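PDB 6PYM: glutamyl endopeptidase from Staphylococcus epidermidis, which cleaves proteins as a secreted serine endopeptidase, preferring peptide bonds on the carbonyl side of glutamate or aspartate. Local coordinates for residues Asn59-Ser64 against Val81-Ile86; Glu127-Thr132 against Leu158-Ser163; Ser37-Gly42 against Lys113-Ser118. The protein carries 1 engineered substitution. All coordinates share one frame; numbering follows the deposited sequence.

The three contacts are spread over the two beta-barrels of a trypsin-like protease. Contact 1 closes a turn against strand 80-87 of the six-stranded barrel. Contact 3 involves strand 34-42 of that barrel, and along the chain contact 1 is nested within the loop that contact 3 closes. Contact 2 comes later, in the second barrel. The centres of contacts 1 and 2 lie about 28 Å apart, and the centre of contact 3 is about 17 Å from each, so contact 3 sits roughly between them. As in trypsin-like proteases generally, the catalytic residues lie at the junction of the barrels: probably H51 and D93 from the first, and position 169, where an engineered alanine replaces the serine, from the second.

Contact 1 of 3, residues Asn59-Ser64 against Val81-Ile86; sequences NPRNIS and VGQEII
P60, R61 and I63 belong to the turn that leads into strand 64-67 of the six-stranded barrel, and they settle on V81, G82 and I85 of strand 80-87. The strands meet antiparallel here, with S64 and V81 as a non-hydrogen-bonded pair. Beside this pair, G82 N donates to I63 O at 2.9 Å in a nearly straight bond (169°). The turn is a short 3-10 segment, opened by an Asx turn in which N59 OD1 accepts from R61 N. G82 suits its place because, without a side chain, it lets P60 O come within 3.2 Å of G82 CA in a CA-H...O contact. The proline ring packs farther along the strand: P60 CB rests 3.6 Å from Q83 C, and P60 CG meets I85 CG1 at 4.2 Å. Next to it, I63 CD1 and I85 CD1 touch at 4.3 Å. R61 starts out away from the strand, but bends at chi2 (-46°) and chi3 (-73°) fold its chain back. V81 CG1 then lies over one face of the guanidinium, nearer its rim and 3.4 Å from R61 CZ, the two side chains crossing at about a right angle, while Q83 CB stands at the edge. R61 NH1 is hydrogen-bonded to S100 OG. Farther along, Q83 and E84 form a classic beta bulge opposite R98, to which E84 is salt-bridged. The chemistry is thus divided: one main-chain bond ties the turn to the strand, isoleucine and proline supply an apolar patch, and a valine methyl takes the flat face of a guanidinium whose rotation the bond to S100 OG would tend to fix.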
ATOM      1  N   ASN A  59      10.491 -15.265   7.263  1.00 19.08           N
ATOM      2  CA  ASN A  59       9.347 -15.951   7.855  1.00 19.62           C
ATOM      3  C   ASN A  59       8.095 -15.102   7.688  1.00 16.71           C
ATOM      4  O   ASN A  59       7.867 -14.167   8.472  1.00 17.30           O
ATOM      5  CB  ASN A  59       9.595 -16.257   9.335  1.00 22.49           C
ATOM      6  CG  ASN A  59       8.477 -17.079   9.953  1.00 23.05           C
ATOM      7  OD1 ASN A  59       7.501 -17.431   9.285  1.00 23.59           O
ATOM      8  ND2 ASN A  59       8.618 -17.397  11.235  1.00 27.17           N
ATOM      9  N   PRO A  60       7.244 -15.402   6.705  1.00 17.09           N
ATOM     10  CA  PRO A  60       6.025 -14.599   6.508  1.00 15.01           C
ATOM     11  C   PRO A  60       5.113 -14.589   7.713  1.00 14.68           C
ATOM     12  O   PRO A  60       4.350 -13.627   7.885  1.00 13.17           O
ATOM     13  CB  PRO A  60       5.347 -15.269   5.303  1.00 18.07           C
ATOM     14  CG  PRO A  60       6.433 -16.052   4.626  1.00 20.37           C
ATOM     15  CD  PRO A  60       7.369 -16.482   5.712  1.00 20.17           C
ATOM     16  N   ARG A  61       5.178 -15.619   8.563  1.00 15.12           N
ATOM     17  CA  ARG A  61       4.332 -15.700   9.744  1.00 16.33           C
ATOM     18  C   ARG A  61       4.635 -14.607  10.761  1.00 17.57           C
ATOM     19  O   ARG A  61       3.832 -14.395  11.675  1.00 19.69           O
ATOM     20  CB  ARG A  61       4.462 -17.074  10.422  1.00 20.74           C
ATOM     21  CG  ARG A  61       4.128 -18.293   9.582  1.00 25.90           C
ATOM     22  CD  ARG A  61       2.839 -18.123   8.791  1.00 28.17           C
ATOM     23  NE  ARG A  61       1.650 -18.190   9.617  1.00 30.09           N
ATOM     24  CZ  ARG A  61       0.424 -18.167   9.121  1.00 27.98           C
ATOM     25  NH1 ARG A  61       0.249 -18.079   7.809  1.00 16.23           N
ATOM     26  NH2 ARG A  61      -0.622 -18.221   9.940  1.00 25.81           N
ATOM     27  N   ASN A  62       5.769 -13.924  10.630  1.00 16.12           N
ATOM     28  CA  ASN A  62       6.101 -12.780  11.466  1.00 18.03           C
ATOM     29  C   ASN A  62       5.338 -11.518  11.083  1.00 14.73           C
ATOM     30  O   ASN A  62       5.425 -10.524  11.808  1.00 16.99           O
ATOM     31  CB  ASN A  62       7.602 -12.483  11.370  1.00 19.16           C
ATOM     32  CG  ASN A  62       8.459 -13.554  12.023  1.00 23.22           C
ATOM     33  OD1 ASN A  62       8.033 -14.213  12.969  1.00 24.10           O
ATOM     34  ND2 ASN A  62       9.682 -13.716  11.529  1.00 26.47           N
ATOM     35  N   ILE A  63       4.605 -11.520   9.973  1.00 12.48           N
ATOM     36  CA  ILE A  63       3.966 -10.310   9.464  1.00 11.42           C
ATOM     37  C   ILE A  63       2.483 -10.347   9.801  1.00 10.77           C
ATOM     38  O   ILE A  63       1.778 -11.287   9.416  1.00 12.25           O
ATOM     39  CB  ILE A  63       4.170 -10.170   7.950  1.00 10.95           C
ATOM     40  CG1 ILE A  63       5.651 -10.291   7.596  1.00 13.18           C
ATOM     41  CG2 ILE A  63       3.607  -8.844   7.477  1.00 11.54           C
ATOM     42  CD1 ILE A  63       5.901 -10.351   6.109  1.00 13.68           C
ATOM     43  N   SER A  64       2.000  -9.312  10.484  1.00 10.37           N
ATOM     44  CA  SER A  64       0.578  -9.114  10.733  1.00  9.81           C
ATOM     45  C   SER A  64       0.048  -8.013   9.821  1.00  9.54           C
ATOM     46  O   SER A  64       0.639  -6.930   9.737  1.00  9.75           O
ATOM     47  CB  SER A  64       0.341  -8.699  12.183  1.00 12.74           C
ATOM     48  OG  SER A  64       0.627  -9.751  13.089  1.00 14.82           O
ATOM     49  N   VAL A  81      -2.374 -13.155   8.882  1.00 11.49           N
ATOM     50  CA  VAL A  81      -0.966 -13.486   9.073  1.00 11.62           C
ATOM     51  C   VAL A  81      -0.326 -13.840   7.739  1.00 11.61           C
ATOM     52  O   VAL A  81      -0.896 -14.588   6.935  1.00 11.02           O
ATOM     53  CB  VAL A  81      -0.806 -14.626  10.098  1.00 12.80           C
ATOM     54  CG1 VAL A  81       0.668 -14.958  10.313  1.00 15.66           C
ATOM     55  CG2 VAL A  81      -1.469 -14.249  11.422  1.00 17.36           C
ATOM     56  N   GLY A  82       0.872 -13.313   7.509  1.00 11.02           N
ATOM     57  CA  GLY A  82       1.597 -13.621   6.296  1.00 11.31           C
ATOM     58  C   GLY A  82       1.785 -15.109   6.075  1.00 12.39           C
ATOM     59  O   GLY A  82       2.045 -15.861   7.021  1.00 13.14           O
ATOM     60  N   GLN A  83       1.655 -15.536   4.832  1.00 11.84           N
ATOM     61  CA  GLN A  83       1.786 -16.934   4.444  1.00 13.27           C
ATOM     62  C   GLN A  83       2.871 -17.154   3.406  1.00 13.78           C
ATOM     63  O   GLN A  83       3.625 -18.129   3.506  1.00 14.86           O
ATOM     64  CB  GLN A  83       0.438 -17.465   3.914  1.00 13.32           C
ATOM     65  CG  GLN A  83       0.399 -18.974   3.670  1.00 17.00           C
ATOM     66  CD  GLN A  83       0.844 -19.362   2.276  1.00 19.92           C
ATOM     67  OE1 GLN A  83       0.669 -18.607   1.319  1.00 22.47           O
ATOM     68  NE2 GLN A  83       1.425 -20.551   2.150  1.00 26.27           N
ATOM     69  N   GLU A  84       2.986 -16.272   2.413  1.00 12.63           N
ATOM     70  CA  GLU A  84       3.998 -16.417   1.381  1.00 13.18           C
ATOM     71  C   GLU A  84       4.357 -15.043   0.833  1.00 11.52           C
ATOM     72  O   GLU A  84       3.469 -14.236   0.537  1.00 12.01           O
ATOM     73  CB  GLU A  84       3.489 -17.312   0.244  1.00 15.41           C
ATOM     74  CG  GLU A  84       4.524 -17.601  -0.830  1.00 20.06           C
ATOM     75  CD  GLU A  84       3.991 -18.497  -1.934  1.00 27.60           C
ATOM     76  OE1 GLU A  84       2.753 -18.606  -2.073  1.00 30.04           O
ATOM     77  OE2 GLU A  84       4.815 -19.092  -2.660  1.00 34.61           O
ATOM     78  N   ILE A  85       5.655 -14.795   0.676  1.00 11.70           N
ATOM     79  CA  ILE A  85       6.163 -13.558   0.095  1.00 12.15           C
ATOM     80  C   ILE A  85       6.516 -13.823  -1.359  1.00 11.90           C
ATOM     81  O   ILE A  85       7.280 -14.750  -1.659  1.00 13.22           O
ATOM     82  CB  ILE A  85       7.391 -13.057   0.867  1.00 12.89           C
ATOM     83  CG1 ILE A  85       6.992 -12.652   2.287  1.00 14.11           C
ATOM     84  CG2 ILE A  85       8.065 -11.919   0.106  1.00 14.07           C
ATOM     85  CD1 ILE A  85       8.167 -12.528   3.222  1.00 16.64           C
ATOM     86  N   ILE A  86       5.962 -13.019  -2.262  1.00 11.36           N
ATOM     87  CA  ILE A  86       6.229 -13.129  -3.692  1.00 11.87           C
ATOM     88  C   ILE A  86       6.847 -11.818  -4.167  1.00 11.38           C
ATOM     89  O   ILE A  86       6.115 -10.879  -4.509  1.00 11.14           O
ATOM     90  CB  ILE A  86       4.945 -13.438  -4.477  1.00 15.21           C
ATOM     91  CG1 ILE A  86       4.199 -14.633  -3.876  1.00 17.96           C
ATOM     92  CG2 ILE A  86       5.276 -13.710  -5.927  1.00 24.06           C
ATOM     93  CD1 ILE A  86       2.784 -14.783  -4.396  1.00 21.68           C
TER

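Contact 2 of 3, residues Glu127-Thr132 against Leu158-Ser163; sequences ENITVT and LRYDLS
I129 and V131 project from strand 128-133 towards Y160 and L162, and the four side chains interlock inside the second barrel. With I129 CA and Y160 CA 8.5 Å apart, the backbones cannot pair and the fit is one of bumps and hollows. The end of I129 is the first bump: its CD1 fits into the corner formed by Y160 CD2, at 3.6 Å, and L162 CD2, at 3.9 Å. V131 CG2 makes the second. It lies over one face of the tyrosine ring, 4.1 Å from the Y160 centroid and displaced toward the rim in a CH-pi contact, and it also meets L162 CD1 at 3.7 Å. Each pair crosses at about a right angle. Leucine suits its place because its fork gives one branch to each neighbour. L162 CG sits between the backbone N and the carbonyl carbon (chi1 56°), and from there CD1 reaches V131 while CD2 reaches I129. Tyrosine offers a broad apolar face yet carries a hydroxyl, which is hydrogen-bonded to H184 ND1. Around this cluster V173 of strand 172-174 touches I129, V131 and Y160; strand 143-154 adds V150 against I129, and strand 192-197 adds N193 and S195 against Y160.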
ATOM      1  N   GLU A 127      -0.913  15.326 -12.481  1.00 13.91           N
ATOM      2  CA  GLU A 127      -2.180  14.769 -12.038  1.00 13.02           C
ATOM      3  C   GLU A 127      -2.284  14.802 -10.512  1.00 10.98           C
ATOM      4  O   GLU A 127      -1.303  14.560  -9.802  1.00 11.57           O
ATOM      5  CB  GLU A 127      -2.255  13.332 -12.537  1.00 16.12           C
ATOM      6  CG  GLU A 127      -3.475  12.574 -12.149  1.00 18.34           C
ATOM      7  CD  GLU A 127      -3.552  11.243 -12.859  1.00 17.78           C
ATOM      8  OE1 GLU A 127      -2.863  11.065 -13.893  1.00 17.72           O
ATOM      9  OE2 GLU A 127      -4.306  10.374 -12.384  1.00 20.94           O
ATOM     10  N   ASN A 128      -3.480  15.098 -10.014  1.00 11.55           N
ATOM     11  CA  ASN A 128      -3.735  15.144  -8.580  1.00 11.50           C
ATOM     12  C   ASN A 128      -3.977  13.736  -8.052  1.00 11.89           C
ATOM     13  O   ASN A 128      -4.803  12.993  -8.590  1.00 11.94           O
ATOM     14  CB  ASN A 128      -4.967  16.002  -8.304  1.00 14.96           C
ATOM     15  CG  ASN A 128      -4.747  17.465  -8.621  1.00 16.44           C
ATOM     16  OD1 ASN A 128      -3.704  18.030  -8.314  1.00 18.96           O
ATOM     17  ND2 ASN A 128      -5.743  18.088  -9.237  1.00 22.17           N
ATOM     18  N   ILE A 129      -3.260  13.374  -6.986  1.00 10.14           N
ATOM     19  CA  ILE A 129      -3.275  12.022  -6.444  1.00  9.92           C
ATOM     20  C   ILE A 129      -3.280  12.091  -4.922  1.00  8.73           C
ATOM     21  O   ILE A 129      -3.110  13.153  -4.320  1.00  9.65           O
ATOM     22  CB  ILE A 129      -2.067  11.200  -6.937  1.00  9.57           C
ATOM     23  CG1 ILE A 129      -0.767  11.907  -6.550  1.00 10.90           C
ATOM     24  CG2 ILE A 129      -2.145  10.968  -8.457  1.00 11.12           C
ATOM     25  CD1 ILE A 129       0.437  11.003  -6.523  1.00 12.25           C
ATOM     26  N   THR A 130      -3.472  10.928  -4.301  1.00  9.07           N
ATOM     27  CA  THR A 130      -3.294  10.767  -2.868  1.00  9.32           C
ATOM     28  C   THR A 130      -2.417   9.557  -2.591  1.00  8.16           C
ATOM     29  O   THR A 130      -2.347   8.622  -3.394  1.00  9.62           O
ATOM     30  CB  THR A 130      -4.627  10.588  -2.131  1.00 10.01           C
ATOM     31  OG1 THR A 130      -5.370   9.510  -2.720  1.00  9.71           O
ATOM     32  CG2 THR A 130      -5.455  11.864  -2.180  1.00 11.03           C
ATOM     33  N   VAL A 131      -1.746   9.583  -1.442  1.00  7.85           N
ATOM     34  CA  VAL A 131      -1.046   8.423  -0.895  1.00  7.71           C
ATOM     35  C   VAL A 131      -1.613   8.211   0.496  1.00  6.85           C
ATOM     36  O   VAL A 131      -1.570   9.127   1.328  1.00  7.92           O
ATOM     37  CB  VAL A 131       0.481   8.614  -0.874  1.00  7.70           C
ATOM     38  CG1 VAL A 131       1.164   7.458  -0.141  1.00  9.78           C
ATOM     39  CG2 VAL A 131       0.994   8.697  -2.293  1.00  9.50           C
ATOM     40  N   THR A 132      -2.138   7.019   0.751  1.00  7.09           N
ATOM     41  CA  THR A 132      -2.901   6.774   1.965  1.00  7.05           C
ATOM     42  C   THR A 132      -2.363   5.536   2.659  1.00  6.94           C
ATOM     43  O   THR A 132      -2.186   4.491   2.028  1.00  7.22           O
ATOM     44  CB  THR A 132      -4.388   6.673   1.636  1.00  8.03           C
ATOM     45  OG1 THR A 132      -4.776   7.910   1.032  1.00  9.63           O
ATOM     46  CG2 THR A 132      -5.232   6.420   2.890  1.00  9.04           C
ATOM     47  N   LEU A 158       7.351   6.300 -10.233  1.00  9.95           N
ATOM     48  CA  LEU A 158       6.437   7.438 -10.262  1.00  9.83           C
ATOM     49  C   LEU A 158       6.696   8.262  -9.011  1.00  9.95           C
ATOM     50  O   LEU A 158       6.659   7.725  -7.899  1.00 10.28           O
ATOM     51  CB  LEU A 158       4.956   7.005 -10.363  1.00 12.61           C
ATOM     52  CG  LEU A 158       3.901   8.127 -10.477  1.00 12.98           C
ATOM     53  CD1 LEU A 158       2.686   7.694 -11.280  1.00 14.47           C
ATOM     54  CD2 LEU A 158       3.452   8.608  -9.099  1.00 15.16           C
ATOM     55  N   ARG A 159       6.970   9.553  -9.192  1.00  9.32           N
ATOM     56  CA  ARG A 159       7.312  10.438  -8.087  1.00  9.29           C
ATOM     57  C   ARG A 159       6.260  11.519  -7.924  1.00  9.08           C
ATOM     58  O   ARG A 159       5.550  11.873  -8.871  1.00  9.60           O
ATOM     59  CB  ARG A 159       8.668  11.109  -8.322  1.00 10.35           C
ATOM     60  CG  ARG A 159       9.809  10.132  -8.491  1.00 11.12           C
ATOM     61  CD  ARG A 159      11.060  10.843  -8.952  1.00 11.84           C
ATOM     62  NE  ARG A 159      12.162   9.899  -9.104  1.00 13.68           N
ATOM     63  CZ  ARG A 159      13.310  10.172  -9.717  1.00 14.93           C
ATOM     64  NH1 ARG A 159      13.520  11.369 -10.249  1.00 18.02           N
ATOM     65  NH2 ARG A 159      14.248   9.240  -9.803  1.00 20.07           N
ATOM     66  N   TYR A 160       6.197  12.071  -6.712  1.00  8.00           N
ATOM     67  CA  TYR A 160       5.175  13.054  -6.378  1.00  8.73           C
ATOM     68  C   TYR A 160       5.702  14.039  -5.342  1.00  8.43           C
ATOM     69  O   TYR A 160       6.725  13.806  -4.688  1.00  9.16           O
ATOM     70  CB  TYR A 160       3.865  12.396  -5.906  1.00  9.20           C
ATOM     71  CG  TYR A 160       4.053  11.062  -5.214  1.00  7.87           C
ATOM     72  CD1 TYR A 160       4.519  10.978  -3.903  1.00  8.42           C
ATOM     73  CD2 TYR A 160       3.751   9.887  -5.874  1.00  8.91           C
ATOM     74  CE1 TYR A 160       4.679   9.753  -3.284  1.00  7.87           C
ATOM     75  CE2 TYR A 160       3.915   8.661  -5.274  1.00  9.28           C
ATOM     76  CZ  TYR A 160       4.377   8.592  -3.980  1.00  7.83           C
ATOM     77  OH  TYR A 160       4.526   7.355  -3.403  1.00  8.73           O
ATOM     78  N   ASP A 161       4.962  15.141  -5.192  1.00  8.81           N
ATOM     79  CA  ASP A 161       5.360  16.271  -4.354  1.00  8.99           C
ATOM     80  C   ASP A 161       4.670  16.290  -2.993  1.00  8.88           C
ATOM     81  O   ASP A 161       4.828  17.257  -2.240  1.00 10.25           O
ATOM     82  CB  ASP A 161       5.147  17.604  -5.091  1.00 10.60           C
ATOM     83  CG  ASP A 161       3.677  17.975  -5.264  1.00 12.35           C
ATOM     84  OD1 ASP A 161       2.777  17.276  -4.768  1.00 12.08           O
ATOM     85  OD2 ASP A 161       3.413  19.014  -5.915  1.00 16.86           O
ATOM     86  N   LEU A 162       3.921  15.250  -2.657  1.00  9.17           N
ATOM     87  CA  LEU A 162       3.215  15.157  -1.390  1.00  8.87           C
ATOM     88  C   LEU A 162       4.113  14.520  -0.330  1.00  8.22           C
ATOM     89  O   LEU A 162       5.044  13.772  -0.641  1.00  9.92           O
ATOM     90  CB  LEU A 162       1.924  14.356  -1.563  1.00  9.39           C
ATOM     91  CG  LEU A 162       2.043  12.946  -2.149  1.00  8.27           C
ATOM     92  CD1 LEU A 162       2.292  11.891  -1.067  1.00 10.52           C
ATOM     93  CD2 LEU A 162       0.810  12.594  -2.988  1.00 12.46           C
ATOM     94  N   SER A 163       3.824  14.826   0.934  1.00  8.14           N
ATOM     95  CA  SER A 163       4.640  14.368   2.055  1.00  8.23           C
ATOM     96  C   SER A 163       4.257  12.967   2.536  1.00  7.85           C
ATOM     97  O   SER A 163       3.086  12.575   2.526  1.00  8.42           O
ATOM     98  CB  SER A 163       4.503  15.333   3.226  1.00  9.21           C
ATOM     99  OG  SER A 163       5.114  16.584   2.965  1.00  9.39           O
TER

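Contact 3 of 3, residues Ser37-Gly42 against Lys113-Ser118; sequences SGVVVG and KPATIS
V40 O accepts a nearly straight hydrogen bond from A115 N, 2.8 Å long with 177° at the hydrogen, where residues 114-117 run across residues 39-42, their end-to-end directions 103° apart. The two segments therefore share a single direct backbone hydrogen bond and do not run on as paired strands. Just past V40, V41 and G42 form a classic beta bulge against strand 45-48. A water close by donates to both V41 O and A115 O, at 2.7 Å each, and so serves two carbonyls that do not meet directly. Both of its hydrogens are spent on this bridge. P114, which has no N-H to give, contributes shape: P114 CB packs on the peptide unit between V41 and G42, 3.6 Å from V41 C and 3.8 Å from G42 N. A115 is small enough to lie close to the strand while its amide is bonded there, and its methyl lies beside V40 O and touches V39, A115 CB to V39 CG2 at 3.7 Å. I117 reaches farther. Bent at chi2 (-60°), its chain brings I117 CD1 to within 3.9 Å of V41 CG1; the two side chains slant across each other and touch through these methyls. Alanine and the valines, with isoleucine where more reach is needed, suit a buried site. On the strand's own side, V39 and V41 touch L47 and V40 touches I46, both in strand 45-48. From the second barrel, strand 180-188 brings V180 against A115 and I117 and I183 against V39, while I210 and I213, beyond helix 200-209, pack on V41; the contact thus lies where the two barrels and the C-terminal segment come together.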
ATOM      1  N   SER A  37       2.788  -0.182   5.561  1.00  7.26           N
ATOM      2  CA  SER A  37       1.481  -0.054   4.949  1.00  7.17           C
ATOM      3  C   SER A  37       1.376  -1.028   3.782  1.00  6.92           C
ATOM      4  O   SER A  37       2.369  -1.585   3.308  1.00  7.81           O
ATOM      5  CB  SER A  37       1.278   1.377   4.441  1.00  7.20           C
ATOM      6  OG  SER A  37       1.452   2.331   5.485  1.00  6.90           O
ATOM      7  N   GLY A  38       0.161  -1.198   3.289  1.00  6.97           N
ATOM      8  CA  GLY A  38      -0.059  -2.013   2.116  1.00  7.18           C
ATOM      9  C   GLY A  38      -1.479  -1.843   1.638  1.00  6.49           C
ATOM     10  O   GLY A  38      -2.239  -1.041   2.184  1.00  6.96           O
ATOM     11  N   VAL A  39      -1.857  -2.636   0.636  1.00  6.51           N
ATOM     12  CA  VAL A  39      -3.203  -2.523   0.076  1.00  6.87           C
ATOM     13  C   VAL A  39      -3.697  -3.899  -0.351  1.00  6.74           C
ATOM     14  O   VAL A  39      -2.994  -4.636  -1.055  1.00  7.49           O
ATOM     15  CB  VAL A  39      -3.259  -1.477  -1.063  1.00  7.28           C
ATOM     16  CG1 VAL A  39      -2.310  -1.826  -2.215  1.00  8.60           C
ATOM     17  CG2 VAL A  39      -4.688  -1.288  -1.557  1.00  8.52           C
ATOM     18  N   VAL A  40      -4.913  -4.246   0.075  1.00  7.39           N
ATOM     19  CA  VAL A  40      -5.524  -5.506  -0.338  1.00  6.94           C
ATOM     20  C   VAL A  40      -5.903  -5.427  -1.808  1.00  7.36           C
ATOM     21  O   VAL A  40      -6.588  -4.488  -2.227  1.00  7.85           O
ATOM     22  CB  VAL A  40      -6.773  -5.805   0.505  1.00  7.68           C
ATOM     23  CG1 VAL A  40      -7.444  -7.090   0.016  1.00  9.28           C
ATOM     24  CG2 VAL A  40      -6.421  -5.900   1.981  1.00  8.18           C
ATOM     25  N   VAL A  41      -5.497  -6.434  -2.592  1.00  7.69           N
ATOM     26  CA  VAL A  41      -5.740  -6.440  -4.036  1.00  8.79           C
ATOM     27  C   VAL A  41      -6.320  -7.747  -4.564  1.00  8.49           C
ATOM     28  O   VAL A  41      -6.658  -7.832  -5.749  1.00  9.75           O
ATOM     29  CB  VAL A  41      -4.486  -6.060  -4.850  1.00  9.09           C
ATOM     30  CG1 VAL A  41      -3.992  -4.675  -4.494  1.00  9.08           C
ATOM     31  CG2 VAL A  41      -3.379  -7.086  -4.661  1.00 10.08           C
ATOM     32  N   GLY A  42      -6.428  -8.769  -3.721  1.00  8.93           N
ATOM     33  CA  GLY A  42      -6.975 -10.042  -4.152  1.00 10.15           C
ATOM     34  C   GLY A  42      -7.474 -10.829  -2.960  1.00  9.54           C
ATOM     35  O   GLY A  42      -7.332 -10.415  -1.807  1.00 10.91           O
ATOM     36  N   LYS A 113     -13.253  -4.945   0.267  1.00 10.89           N
ATOM     37  CA  LYS A 113     -13.245  -4.998  -1.193  1.00 11.02           C
ATOM     38  C   LYS A 113     -11.819  -4.807  -1.696  1.00  9.84           C
ATOM     39  O   LYS A 113     -11.209  -3.770  -1.409  1.00 10.81           O
ATOM     40  CB  LYS A 113     -14.127  -3.904  -1.779  1.00 13.07           C
ATOM     41  CG  LYS A 113     -14.356  -4.069  -3.278  1.00 19.83           C
ATOM     42  CD  LYS A 113     -15.336  -3.034  -3.813  1.00 21.86           C
ATOM     43  CE  LYS A 113     -15.721  -3.332  -5.259  1.00 26.42           C
ATOM     44  NZ  LYS A 113     -14.567  -3.227  -6.195  1.00 28.25           N
ATOM     45  N   PRO A 114     -11.260  -5.749  -2.451  1.00  9.50           N
ATOM     46  CA  PRO A 114      -9.928  -5.519  -3.019  1.00 10.20           C
ATOM     47  C   PRO A 114      -9.901  -4.239  -3.842  1.00  9.59           C
ATOM     48  O   PRO A 114     -10.871  -3.897  -4.530  1.00 11.26           O
ATOM     49  CB  PRO A 114      -9.696  -6.762  -3.883  1.00 12.15           C
ATOM     50  CG  PRO A 114     -10.494  -7.827  -3.192  1.00 12.32           C
ATOM     51  CD  PRO A 114     -11.751  -7.107  -2.750  1.00 11.96           C
ATOM     52  N   ALA A 115      -8.783  -3.524  -3.752  1.00  8.92           N
ATOM     53  CA  ALA A 115      -8.643  -2.268  -4.467  1.00  8.96           C
ATOM     54  C   ALA A 115      -8.640  -2.497  -5.970  1.00  9.51           C
ATOM     55  O   ALA A 115      -8.232  -3.553  -6.462  1.00 10.48           O
ATOM     56  CB  ALA A 115      -7.341  -1.585  -4.065  1.00  8.89           C
ATOM     57  N   THR A 116      -9.122  -1.497  -6.697  1.00  9.31           N
ATOM     58  CA  THR A 116      -9.011  -1.490  -8.148  1.00 10.24           C
ATOM     59  C   THR A 116      -7.653  -0.931  -8.540  1.00  9.03           C
ATOM     60  O   THR A 116      -7.245   0.123  -8.043  1.00  9.88           O
ATOM     61  CB  THR A 116     -10.113  -0.608  -8.742  1.00 10.85           C
ATOM     62  OG1 THR A 116     -11.400  -1.113  -8.362  1.00 13.16           O
ATOM     63  CG2 THR A 116     -10.017  -0.581 -10.265  1.00 13.88           C
ATOM     64  N   ILE A 117      -6.956  -1.639  -9.420  1.00  9.45           N
ATOM     65  CA  ILE A 117      -5.674  -1.210  -9.965  1.00  9.60           C
ATOM     66  C   ILE A 117      -5.932  -0.418 -11.236  1.00  9.71           C
ATOM     67  O   ILE A 117      -6.754  -0.820 -12.071  1.00 10.93           O
ATOM     68  CB  ILE A 117      -4.810  -2.440 -10.291  1.00 10.47           C
ATOM     69  CG1 ILE A 117      -4.705  -3.392  -9.094  1.00 11.56           C
ATOM     70  CG2 ILE A 117      -3.450  -2.009 -10.829  1.00 11.19           C
ATOM     71  CD1 ILE A 117      -4.085  -2.784  -7.857  1.00 13.17           C
ATOM     72  N   SER A 118      -5.211   0.682 -11.419  1.00 10.12           N
ATOM     73  CA  SER A 118      -5.293   1.415 -12.678  1.00 11.87           C
ATOM     74  C   SER A 118      -4.465   0.737 -13.763  1.00 11.02           C
ATOM     75  O   SER A 118      -3.362   0.248 -13.515  1.00 11.92           O
ATOM     76  CB  SER A 118      -4.780   2.837 -12.482  1.00 11.24           C
ATOM     77  OG  SER A 118      -4.835   3.565 -13.698  1.00 12.58           O
TER
HETATM   78  O   HOH W   1      -7.845  -6.054  -7.390  1.00 16.11           O